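Local coordinates for anaphase-promoting complex subunit cut9 (Schizosaccharomyces pombe, PDB 2XPI), which forms part of the anaphase-promoting complex/cyclosome, a ubiquitin ligase controlling mitosis and G1, where its TPR repeats mediate homodimerization and bind hcn1, at residues W410-H415 with A429-A433; Y444-G448 with Y463-S467. One frame throughout, in Å; residues are numbered along the deposited sequence.

Interaction 1 (W410-H415 with A429-A433); sequences WIGFAH and AYTTA
The methyl of A414 sits over one face of the Y430 ring, a CH-pi contact with CB of A414 3.4 Å from the centroid of that ring. The same methyl also meets A429, CB to CB, where the two helices come close enough for alanine to face alanine. One turn back, W410 lies flat under T432, whose OG1 stands 3.4 Å above the plane of the indole and over its centre, while CB of W410 packs on CB of A433. The end of I411 comes back toward segment 429-433: its CG1 lies anti to the carbonyl carbon (chi1 -69°), and CD1 on that branch touches A433 CB at 3.5 Å and the edge of the Y430 ring.

Beyond this shell, W410 NE1 is held by a hydrogen bond to P404 O. Y430 OH bonds a basic side chain of another protein's chain, consistent with the role of this repeat in binding hcn1. Segments 410-415 and 429-433 run antiparallel, their axes at 162°, in the hairpin of TPR 10. Helix 389-402 packs against W410 and F413, and F446 and L447 of helix 442-454 pack against Y430.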
loop_
_atom_site.group_PDB
_atom_site.type_symbol
_atom_site.label_atom_id
_atom_site.label_comp_id
_atom_site.label_asym_id
_atom_site.label_seq_id
_atom_site.Cartn_x
_atom_site.Cartn_y
_atom_site.Cartn_z
ATOM N N TRP A 410 -7.856 20.890 -17.807
ATOM C CA TRP A 410 -9.093 21.335 -18.435
ATOM C C TRP A 410 -8.824 22.445 -19.433
ATOM O O TRP A 410 -9.398 22.437 -20.503
ATOM C CB TRP A 410 -10.126 21.770 -17.391
ATOM C CG TRP A 410 -10.809 20.608 -16.714
ATOM C CD1 TRP A 410 -10.533 20.104 -15.475
ATOM C CD2 TRP A 410 -11.862 19.793 -17.250
ATOM N NE1 TRP A 410 -11.349 19.037 -15.206
ATOM C CE2 TRP A 410 -12.177 18.825 -16.275
ATOM C CE3 TRP A 410 -12.582 19.802 -18.448
ATOM C CZ2 TRP A 410 -13.182 17.869 -16.461
ATOM C CZ3 TRP A 410 -13.575 18.844 -18.637
ATOM C CH2 TRP A 410 -13.866 17.893 -17.644
ATOM N N ILE A 411 -7.946 23.390 -19.086
ATOM C CA ILE A 411 -7.557 24.457 -20.009
ATOM C C ILE A 411 -6.931 23.859 -21.271
ATOM O O ILE A 411 -7.353 24.162 -22.388
ATOM C CB ILE A 411 -6.589 25.489 -19.364
ATOM C CG1 ILE A 411 -7.311 26.318 -18.292
ATOM C CG2 ILE A 411 -6.067 26.453 -20.399
ATOM C CD1 ILE A 411 -8.687 26.868 -18.727
ATOM N N GLY A 412 -5.943 22.986 -21.092
ATOM C CA GLY A 412 -5.373 22.263 -22.214
ATOM C C GLY A 412 -6.425 21.547 -23.039
ATOM O O GLY A 412 -6.356 21.544 -24.263
ATOM N N PHE A 413 -7.396 20.934 -22.370
ATOM C CA PHE A 413 -8.473 20.206 -23.030
ATOM C C PHE A 413 -9.298 21.169 -23.899
ATOM O O PHE A 413 -9.531 20.924 -25.089
ATOM C CB PHE A 413 -9.361 19.590 -21.955
ATOM C CG PHE A 413 -10.287 18.532 -22.444
ATOM C CD1 PHE A 413 -9.925 17.685 -23.477
ATOM C CD2 PHE A 413 -11.517 18.350 -21.829
ATOM C CE1 PHE A 413 -10.785 16.678 -23.917
ATOM C CE2 PHE A 413 -12.400 17.359 -22.276
ATOM C CZ PHE A 413 -12.024 16.521 -23.325
ATOM N N ALA A 414 -9.726 22.278 -23.302
ATOM C CA ALA A 414 -10.509 23.261 -24.025
ATOM C C ALA A 414 -9.769 23.831 -25.232
ATOM O O ALA A 414 -10.359 23.957 -26.313
ATOM C CB ALA A 414 -10.969 24.375 -23.092
ATOM N N HIS A 415 -8.496 24.187 -25.064
ATOM C CA HIS A 415 -7.696 24.712 -26.190
ATOM C C HIS A 415 -7.639 23.782 -27.409
ATOM O O HIS A 415 -7.671 24.248 -28.544
ATOM C CB HIS A 415 -6.266 25.054 -25.764
ATOM C CG HIS A 415 -6.175 26.247 -24.872
ATOM N ND1 HIS A 415 -5.053 26.535 -24.129
ATOM C CD2 HIS A 415 -7.067 27.225 -24.600
ATOM C CE1 HIS A 415 -5.260 27.639 -23.434
ATOM N NE2 HIS A 415 -6.477 28.077 -23.700
ATOM N N ALA A 429 -15.522 22.765 -21.616
ATOM C CA ALA A 429 -14.261 22.647 -20.920
ATOM C C ALA A 429 -13.862 23.952 -20.238
ATOM O O ALA A 429 -13.424 23.913 -19.097
ATOM C CB ALA A 429 -13.159 22.138 -21.860
ATOM N N TYR A 430 -14.023 25.101 -20.902
ATOM C CA TYR A 430 -13.663 26.388 -20.280
ATOM C C TYR A 430 -14.582 26.738 -19.114
ATOM O O TYR A 430 -14.167 27.411 -18.179
ATOM C CB TYR A 430 -13.710 27.566 -21.265
ATOM C CG TYR A 430 -12.582 27.637 -22.251
ATOM C CD1 TYR A 430 -11.254 27.522 -21.847
ATOM C CD2 TYR A 430 -12.845 27.834 -23.607
ATOM C CE1 TYR A 430 -10.215 27.583 -22.784
ATOM C CE2 TYR A 430 -11.828 27.915 -24.540
ATOM C CZ TYR A 430 -10.522 27.786 -24.129
ATOM O OH TYR A 430 -9.543 27.861 -25.077
ATOM N N THR A 431 -15.843 26.332 -19.181
ATOM C CA THR A 431 -16.717 26.641 -18.070
ATOM C C THR A 431 -16.448 25.684 -16.915
ATOM O O THR A 431 -16.365 26.135 -15.772
ATOM C CB THR A 431 -18.215 26.747 -18.448
ATOM O OG1 THR A 431 -18.690 25.478 -18.856
ATOM C CG2 THR A 431 -18.413 27.718 -19.597
ATOM N N THR A 432 -16.255 24.389 -17.175
ATOM C CA THR A 432 -15.807 23.567 -16.050
ATOM C C THR A 432 -14.443 24.019 -15.495
ATOM O O THR A 432 -14.187 23.879 -14.307
ATOM C CB THR A 432 -15.926 22.001 -16.194
ATOM O OG1 THR A 432 -14.666 21.394 -15.898
ATOM C CG2 THR A 432 -16.457 21.520 -17.537
ATOM N N ALA A 433 -13.598 24.622 -16.323
ATOM C CA ALA A 433 -12.327 25.146 -15.821
ATOM C C ALA A 433 -12.477 26.428 -15.020
ATOM O O ALA A 433 -11.683 26.693 -14.132
ATOM C CB ALA A 433 -11.333 25.345 -16.944
#

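Interaction 2 (Y444-G448 with Y463-S467); sequences YLFLG and YLQSS
Y463 lays its ring against L447, whose CB stands 3.7 Å from the centroid of that ring and only 10° off its normal, while CG of the leucine reaches toward CE1 and CZ. Y463 CG lies anti to its carbonyl carbon (chi1 -74°), which carries the ring over L447 of segment 444-448. CD1 of Y444 then comes to the edge of the Y463 ring, 3.9 Å from its CD1, the two side chains crossing at about a right angle.

The tight part lies behind these rings, where the backbones approach. CB of Y463 is 3.4 Å from Y444 O, and G448, with no side chain, lets L464 CG come 4.2 Å from its CA. L464 and L445 meet deeper in, through their CD2 methyls, and L445 goes on to pack against L476 and E480 of helix 475-487.

The solvent side is that of Y444, Y463 and S466, all partly exposed. Here Y444 CD2 rests 3.4 Å from S466 CB, and the hydroxyl of S466 turns back to E462 O in its own helix.

Replacing Y463 by an alanine is likely to leave one side of L447 without its aromatic cover and open a gap beside Y444 CD1.

No hydrogen bond joins the two segments. The buried hydroxyl of S467 donates to Y463 O at 3.2 Å, an oxygen that also accepts from S467 N, so this polar group is satisfied within its own helix. The antiparallel pairing of TPR 11 at this level therefore rests on shape and apolar contact, with G448 taking part at the close approach.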
loop_
_atom_site.group_PDB
_atom_site.type_symbol
_atom_site.label_atom_id
_atom_site.label_comp_id
_atom_site.label_asym_id
_atom_site.label_seq_id
_atom_site.Cartn_x
_atom_site.Cartn_y
_atom_site.Cartn_z
ATOM N N TYR A 444 -12.495 33.536 -18.155
ATOM C CA TYR A 444 -13.444 34.446 -18.821
ATOM C C TYR A 444 -12.871 35.022 -20.109
ATOM O O TYR A 444 -13.608 35.315 -21.053
ATOM C CB TYR A 444 -13.801 35.626 -17.934
ATOM C CG TYR A 444 -14.635 35.253 -16.745
ATOM C CD1 TYR A 444 -15.338 34.072 -16.717
ATOM C CD2 TYR A 444 -14.711 36.085 -15.650
ATOM C CE1 TYR A 444 -16.086 33.731 -15.646
ATOM C CE2 TYR A 444 -15.458 35.756 -14.568
ATOM C CZ TYR A 444 -16.149 34.579 -14.567
ATOM O OH TYR A 444 -16.899 34.245 -13.461
ATOM N N LEU A 445 -11.559 35.225 -20.115
ATOM C CA LEU A 445 -10.851 35.604 -21.315
ATOM C C LEU A 445 -11.157 34.596 -22.411
ATOM O O LEU A 445 -11.611 34.952 -23.505
ATOM C CB LEU A 445 -9.354 35.611 -21.052
ATOM C CG LEU A 445 -8.622 36.712 -21.791
ATOM C CD1 LEU A 445 -7.136 36.702 -21.476
ATOM C CD2 LEU A 445 -8.888 36.566 -23.273
ATOM N N PHE A 446 -10.914 33.326 -22.106
ATOM C CA PHE A 446 -11.056 32.282 -23.096
ATOM C C PHE A 446 -12.522 32.099 -23.510
ATOM O O PHE A 446 -12.829 31.913 -24.691
ATOM C CB PHE A 446 -10.465 30.978 -22.575
ATOM C CG PHE A 446 -9.000 31.067 -22.212
ATOM C CD1 PHE A 446 -8.157 31.921 -22.882
ATOM C CD2 PHE A 446 -8.464 30.261 -21.211
ATOM C CE1 PHE A 446 -6.799 31.996 -22.550
ATOM C CE2 PHE A 446 -7.105 30.328 -20.874
ATOM C CZ PHE A 446 -6.279 31.189 -21.535
ATOM N N LEU A 447 -13.426 32.143 -22.538
ATOM C CA LEU A 447 -14.847 32.091 -22.848
ATOM C C LEU A 447 -15.221 33.241 -23.805
ATOM O O LEU A 447 -15.996 33.052 -24.725
ATOM C CB LEU A 447 -15.693 32.173 -21.573
ATOM C CG LEU A 447 -16.308 30.943 -20.884
ATOM C CD1 LEU A 447 -16.308 29.725 -21.787
ATOM C CD2 LEU A 447 -15.611 30.642 -19.561
ATOM N N GLY A 448 -14.661 34.426 -23.582
ATOM C CA GLY A 448 -14.914 35.560 -24.448
ATOM C C GLY A 448 -14.455 35.315 -25.883
ATOM O O GLY A 448 -15.204 35.555 -26.834
ATOM N N TYR A 463 -18.216 38.358 -20.849
ATOM C CA TYR A 463 -17.066 37.653 -20.330
ATOM C C TYR A 463 -15.787 38.514 -20.335
ATOM O O TYR A 463 -14.997 38.468 -19.393
ATOM C CB TYR A 463 -16.841 36.373 -21.125
ATOM C CG TYR A 463 -17.817 35.247 -20.858
ATOM C CD1 TYR A 463 -17.848 34.587 -19.627
ATOM C CD2 TYR A 463 -18.670 34.806 -21.849
ATOM C CE1 TYR A 463 -18.721 33.527 -19.396
ATOM C CE2 TYR A 463 -19.549 33.762 -21.632
ATOM C CZ TYR A 463 -19.566 33.120 -20.409
ATOM O OH TYR A 463 -20.450 32.075 -20.227
ATOM N N LEU A 464 -15.575 39.312 -21.377
ATOM C CA LEU A 464 -14.359 40.118 -21.430
ATOM C C LEU A 464 -14.318 41.249 -20.391
ATOM O O LEU A 464 -13.281 41.480 -19.770
ATOM C CB LEU A 464 -14.094 40.637 -22.848
ATOM C CG LEU A 464 -13.687 39.558 -23.864
ATOM C CD1 LEU A 464 -13.600 40.143 -25.248
ATOM C CD2 LEU A 464 -12.389 38.895 -23.507
ATOM N N GLN A 465 -15.429 41.951 -20.191
ATOM C CA GLN A 465 -15.509 42.942 -19.105
ATOM C C GLN A 465 -15.277 42.261 -17.758
ATOM O O GLN A 465 -14.654 42.820 -16.857
ATOM C CB GLN A 465 -16.865 43.664 -19.099
ATOM C CG GLN A 465 -17.102 44.541 -20.316
ATOM C CD GLN A 465 -16.033 45.617 -20.473
ATOM O OE1 GLN A 465 -15.554 46.183 -19.478
ATOM N NE2 GLN A 465 -15.663 45.918 -21.726
ATOM N N SER A 466 -15.780 41.038 -17.635
ATOM C CA SER A 466 -15.534 40.231 -16.455
ATOM C C SER A 466 -14.052 39.941 -16.201
ATOM O O SER A 466 -13.601 40.202 -15.097
ATOM C CB SER A 466 -16.367 38.951 -16.477
ATOM O OG SER A 466 -17.733 39.243 -16.231
ATOM N N SER A 467 -13.283 39.429 -17.176
ATOM C CA SER A 467 -11.848 39.265 -16.903
ATOM C C SER A 467 -11.202 40.592 -16.568
ATOM O O SER A 467 -10.384 40.685 -15.650
ATOM C CB SER A 467 -11.043 38.569 -18.012
ATOM O OG SER A 467 -11.812 38.348 -19.171
#

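Overall arrangement
Following the chain from the N terminus, past the earlier repeats, helix 407-420 turns and the chain returns along helix 423-435; interaction 1 closes this loop, with 13 residues between its segments. After a short linker, helix 442-454 and helix 457-470 form the next hairpin, closed by interaction 2 across 14 residues. The contacts are in series and neither encloses the other. They correspond to TPR 10 and TPR 11. The centres of interaction 1 and interaction 2 lie about 14 Å apart. The shared seam is helix 423-435 against helix 442-454, where T431 CG2 meets L447 CD1 at 3.6 Å, joining the two hairpins into one stretch of the superhelix.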